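Local coordinates for putative oxidoreductase YfjR (Streptomyces aurantiacus, PDB 4OQZ), which is an NADPH-dependent imine reductase, of the S-selective type that reduces imines to amines and can carry out reductive amination of ketones, at residues Leu234-Val245 / Pro258-Ala269. Sequence-based numbering, arbitrary orientation.
Sequences LSMGVASMEHVV and PRAVLDAFHRGA
Pro258, in the first turn of the second helix of an antiparallel helical hairpin in the C-terminal helical domain, rests its ring carbon CB on Val244 CG1, Val245 CG2 and the Met241 methyl. The axes of 234-245 and 258-269 come within 8.8 Å and run at 152°, the side chains meshing by knobs into holes. Arg259 passes Val245 with its guanidinium, NH1 lying 3.9 Å from CG1, while the same nitrogen bonds Thr255. The Val261 side chain crosses that of Met241 at about a right angle, its CG1 touching Met241 CG; bends at chi2 and chi3 fold the methionine back among Pro258, Val261, Leu262 and Phe265. Leu262 is the answering knob, its CD1 branch set 3.5 Å from Val238 O and against Glu242 CG, its CD2 branch on Val245 CG2. Phe265 fits among Leu234, Gly237, Val238 and Met241, with CD2 3.6 Å from Met241 CG; Trp177 of the second subunit meets this ring nearly perpendicularly and also packs on Met241, so the hairpin contributes to the dimer interface. His266 NE2 donates a bent hydrogen bond (3.2 Å, 136°) to Glu242 OE1, close to the imidazole plane, reaching the carboxylate from its anti side but tilted out of its plane. Val238 CG1 lies over one face of that ring, 3.9 Å from its centroid, in a CH-pi contact. With Glu242 cut back to an alanine, His266 would probably lose this acceptor, its ring freer to turn, and Leu262 CD1 its contact with CG. Beyond the histidine, Gly268 and Ala269 receive Leu234, whose CD2 methyl ends 3.5 Å from Ala269 N.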
loop_
_atom_site.group_PDB
_atom_site.type_symbol
_atom_site.label_atom_id
_atom_site.label_comp_id
_atom_site.label_asym_id
_atom_site.label_seq_id
_atom_site.Cartn_x
_atom_site.Cartn_y
_atom_site.Cartn_z
ATOM N N LEU A 234 4.786 -13.522 -13.220
ATOM C CA LEU A 234 3.369 -13.316 -12.861
ATOM C C LEU A 234 2.712 -14.553 -12.225
ATOM O O LEU A 234 1.927 -14.418 -11.280
ATOM C CB LEU A 234 2.557 -12.799 -14.076
ATOM C CG LEU A 234 1.036 -12.600 -13.891
ATOM C CD1 LEU A 234 0.711 -11.529 -12.866
ATOM C CD2 LEU A 234 0.363 -12.290 -15.193
ATOM N N SER A 235 3.057 -15.744 -12.738
ATOM C CA SER A 235 2.585 -17.062 -12.289
ATOM C C SER A 235 2.909 -17.311 -10.814
ATOM O O SER A 235 2.098 -17.917 -10.111
ATOM C CB SER A 235 3.203 -18.158 -13.151
ATOM O OG SER A 235 4.621 -18.096 -13.114
ATOM N N MET A 236 4.080 -16.829 -10.345
ATOM C CA MET A 236 4.487 -16.949 -8.943
ATOM C C MET A 236 3.698 -15.957 -8.084
ATOM O O MET A 236 3.466 -16.231 -6.914
ATOM C CB MET A 236 5.983 -16.702 -8.758
ATOM C CG MET A 236 6.863 -17.495 -9.689
ATOM S SD MET A 236 8.626 -17.062 -9.534
ATOM C CE MET A 236 8.559 -15.241 -9.052
ATOM N N GLY A 237 3.322 -14.819 -8.667
ATOM C CA GLY A 237 2.493 -13.804 -8.024
ATOM C C GLY A 237 1.097 -14.338 -7.801
ATOM O O GLY A 237 0.545 -14.213 -6.701
ATOM N N VAL A 238 0.544 -14.994 -8.840
ATOM C CA VAL A 238 -0.758 -15.674 -8.819
ATOM C C VAL A 238 -0.750 -16.701 -7.680
ATOM O O VAL A 238 -1.685 -16.723 -6.885
ATOM C CB VAL A 238 -1.103 -16.372 -10.175
ATOM C CG1 VAL A 238 -2.442 -17.099 -10.096
ATOM C CG2 VAL A 238 -1.107 -15.382 -11.335
ATOM N N ALA A 239 0.306 -17.541 -7.610
ATOM C CA ALA A 239 0.442 -18.604 -6.604
ATOM C C ALA A 239 0.609 -18.049 -5.204
ATOM O O ALA A 239 0.129 -18.655 -4.257
ATOM C CB ALA A 239 1.608 -19.519 -6.950
ATOM N N SER A 240 1.297 -16.906 -5.068
ATOM C CA SER A 240 1.506 -16.268 -3.785
ATOM C C SER A 240 0.162 -15.716 -3.295
ATOM O O SER A 240 -0.200 -15.915 -2.134
ATOM C CB SER A 240 2.565 -15.179 -3.893
ATOM O OG SER A 240 2.788 -14.570 -2.633
ATOM N N MET A 241 -0.609 -15.104 -4.212
ATOM C CA MET A 241 -1.932 -14.597 -3.883
ATOM C C MET A 241 -2.934 -15.716 -3.548
ATOM O O MET A 241 -3.811 -15.498 -2.707
ATOM C CB MET A 241 -2.456 -13.646 -4.960
ATOM C CG MET A 241 -2.053 -12.211 -4.733
ATOM S SD MET A 241 -2.183 -11.618 -3.017
ATOM C CE MET A 241 -4.007 -11.740 -2.716
ATOM N N GLU A 242 -2.764 -16.918 -4.148
ATOM C CA GLU A 242 -3.603 -18.097 -3.862
ATOM C C GLU A 242 -3.390 -18.496 -2.395
ATOM O O GLU A 242 -4.356 -18.765 -1.696
ATOM C CB GLU A 242 -3.256 -19.286 -4.785
ATOM C CG GLU A 242 -3.642 -19.111 -6.246
ATOM C CD GLU A 242 -4.702 -20.018 -6.844
ATOM O OE1 GLU A 242 -4.751 -20.103 -8.093
ATOM O OE2 GLU A 242 -5.503 -20.612 -6.084
ATOM N N HIS A 243 -2.125 -18.453 -1.924
ATOM C CA HIS A 243 -1.722 -18.747 -0.547
ATOM C C HIS A 243 -2.312 -17.741 0.440
ATOM O O HIS A 243 -2.793 -18.162 1.498
ATOM C CB HIS A 243 -0.183 -18.809 -0.434
ATOM C CG HIS A 243 0.443 -19.923 -1.220
ATOM N ND1 HIS A 243 -0.270 -21.072 -1.557
ATOM C CD2 HIS A 243 1.701 -20.037 -1.704
ATOM C CE1 HIS A 243 0.572 -21.829 -2.240
ATOM N NE2 HIS A 243 1.769 -21.251 -2.354
ATOM N N VAL A 244 -2.288 -16.414 0.093
ATOM C CA VAL A 244 -2.881 -15.327 0.888
ATOM C C VAL A 244 -4.387 -15.629 1.011
ATOM O O VAL A 244 -4.905 -15.656 2.126
ATOM C CB VAL A 244 -2.583 -13.915 0.295
ATOM C CG1 VAL A 244 -3.470 -12.834 0.929
ATOM C CG2 VAL A 244 -1.097 -13.546 0.460
ATOM N N VAL A 245 -5.063 -15.930 -0.122
ATOM C CA VAL A 245 -6.494 -16.320 -0.151
ATOM C C VAL A 245 -6.746 -17.562 0.719
ATOM O O VAL A 245 -7.743 -17.592 1.450
ATOM C CB VAL A 245 -7.031 -16.490 -1.605
ATOM C CG1 VAL A 245 -8.282 -17.378 -1.668
ATOM C CG2 VAL A 245 -7.320 -15.137 -2.245
ATOM N N PRO A 258 -8.438 -9.982 -0.762
ATOM C CA PRO A 258 -7.373 -10.770 -1.401
ATOM C C PRO A 258 -7.806 -11.481 -2.677
ATOM O O PRO A 258 -6.966 -11.675 -3.539
ATOM C CB PRO A 258 -6.977 -11.782 -0.320
ATOM C CG PRO A 258 -7.461 -11.202 0.960
ATOM C CD PRO A 258 -8.741 -10.528 0.582
ATOM N N ARG A 259 -9.089 -11.910 -2.819
ATOM C CA ARG A 259 -9.427 -12.550 -4.083
ATOM C C ARG A 259 -9.492 -11.547 -5.218
ATOM O O ARG A 259 -9.033 -11.850 -6.303
ATOM C CB ARG A 259 -10.615 -13.548 -4.029
ATOM C CG ARG A 259 -11.970 -13.003 -3.601
ATOM C CD ARG A 259 -13.059 -14.085 -3.624
ATOM N NE ARG A 259 -12.856 -15.153 -2.633
ATOM C CZ ARG A 259 -12.256 -16.319 -2.876
ATOM N NH1 ARG A 259 -12.132 -17.222 -1.912
ATOM N NH2 ARG A 259 -11.796 -16.600 -4.091
ATOM N N ALA A 260 -9.925 -10.317 -4.933
ATOM C CA ALA A 260 -9.951 -9.211 -5.902
ATOM C C ALA A 260 -8.557 -8.965 -6.493
ATOM O O ALA A 260 -8.433 -8.763 -7.707
ATOM C CB ALA A 260 -10.446 -7.953 -5.217
ATOM N N VAL A 261 -7.503 -9.044 -5.639
ATOM C CA VAL A 261 -6.086 -8.906 -6.029
ATOM C C VAL A 261 -5.682 -10.140 -6.843
ATOM O O VAL A 261 -5.106 -9.991 -7.918
ATOM C CB VAL A 261 -5.173 -8.672 -4.791
ATOM C CG1 VAL A 261 -3.685 -8.722 -5.152
ATOM C CG2 VAL A 261 -5.530 -7.372 -4.086
ATOM N N LEU A 262 -5.997 -11.357 -6.339
ATOM C CA LEU A 262 -5.739 -12.631 -7.032
ATOM C C LEU A 262 -6.398 -12.617 -8.408
ATOM O O LEU A 262 -5.764 -13.029 -9.371
ATOM C CB LEU A 262 -6.282 -13.825 -6.205
ATOM C CG LEU A 262 -6.394 -15.221 -6.867
ATOM C CD1 LEU A 262 -5.022 -15.819 -7.199
ATOM C CD2 LEU A 262 -7.126 -16.168 -5.968
ATOM N N ASP A 263 -7.664 -12.133 -8.498
ATOM C CA ASP A 263 -8.438 -12.058 -9.751
ATOM C C ASP A 263 -7.693 -11.275 -10.821
ATOM O O ASP A 263 -7.661 -11.727 -11.959
ATOM C CB ASP A 263 -9.844 -11.457 -9.528
ATOM C CG ASP A 263 -10.845 -12.339 -8.789
ATOM O OD1 ASP A 263 -10.804 -13.583 -8.974
ATOM O OD2 ASP A 263 -11.714 -11.780 -8.077
ATOM N N ALA A 264 -7.057 -10.135 -10.446
ATOM C CA ALA A 264 -6.267 -9.308 -11.363
ATOM C C ALA A 264 -4.996 -10.012 -11.849
ATOM O O ALA A 264 -4.619 -9.818 -13.000
ATOM C CB ALA A 264 -5.926 -7.978 -10.728
ATOM N N PHE A 265 -4.371 -10.856 -11.007
ATOM C CA PHE A 265 -3.180 -11.628 -11.351
ATOM C C PHE A 265 -3.520 -12.828 -12.216
ATOM O O PHE A 265 -2.823 -13.047 -13.207
ATOM C CB PHE A 265 -2.412 -12.061 -10.101
ATOM C CG PHE A 265 -1.725 -10.948 -9.336
ATOM C CD1 PHE A 265 -1.582 -9.679 -9.892
ATOM C CD2 PHE A 265 -1.176 -11.182 -8.082
ATOM C CE1 PHE A 265 -0.940 -8.652 -9.181
ATOM C CE2 PHE A 265 -0.517 -10.164 -7.384
ATOM C CZ PHE A 265 -0.411 -8.906 -7.936
ATOM N N HIS A 266 -4.582 -13.607 -11.843
ATOM C CA HIS A 266 -5.083 -14.781 -12.584
ATOM C C HIS A 266 -5.493 -14.314 -13.975
ATOM O O HIS A 266 -5.066 -14.906 -14.966
ATOM C CB HIS A 266 -6.252 -15.461 -11.849
ATOM C CG HIS A 266 -6.063 -16.938 -11.659
ATOM N ND1 HIS A 266 -6.041 -17.818 -12.744
ATOM C CD2 HIS A 266 -5.928 -17.652 -10.516
ATOM C CE1 HIS A 266 -5.870 -19.025 -12.224
ATOM N NE2 HIS A 266 -5.791 -18.976 -10.888
ATOM N N ARG A 267 -6.273 -13.212 -14.042
ATOM C CA ARG A 267 -6.622 -12.514 -15.276
ATOM C C ARG A 267 -5.308 -11.802 -15.558
ATOM O O ARG A 267 -4.758 -11.174 -14.668
ATOM C CB ARG A 267 -7.769 -11.514 -15.014
ATOM C CG ARG A 267 -7.921 -10.391 -16.030
ATOM C CD ARG A 267 -7.861 -9.047 -15.330
ATOM N NE ARG A 267 -9.184 -8.442 -15.163
ATOM C CZ ARG A 267 -9.490 -7.194 -15.513
ATOM N NH1 ARG A 267 -10.723 -6.734 -15.341
ATOM N NH2 ARG A 267 -8.566 -6.396 -16.038
ATOM N N GLY A 268 -4.743 -11.996 -16.720
ATOM C CA GLY A 268 -3.425 -11.439 -16.980
ATOM C C GLY A 268 -2.516 -12.570 -17.387
ATOM O O GLY A 268 -1.845 -12.473 -18.411
ATOM N N ALA A 269 -2.555 -13.688 -16.627
ATOM C CA ALA A 269 -1.821 -14.917 -16.937
ATOM C C ALA A 269 -2.422 -15.503 -18.236
ATOM O O ALA A 269 -1.772 -16.269 -18.959
ATOM C CB ALA A 269 -1.967 -15.905 -15.793
#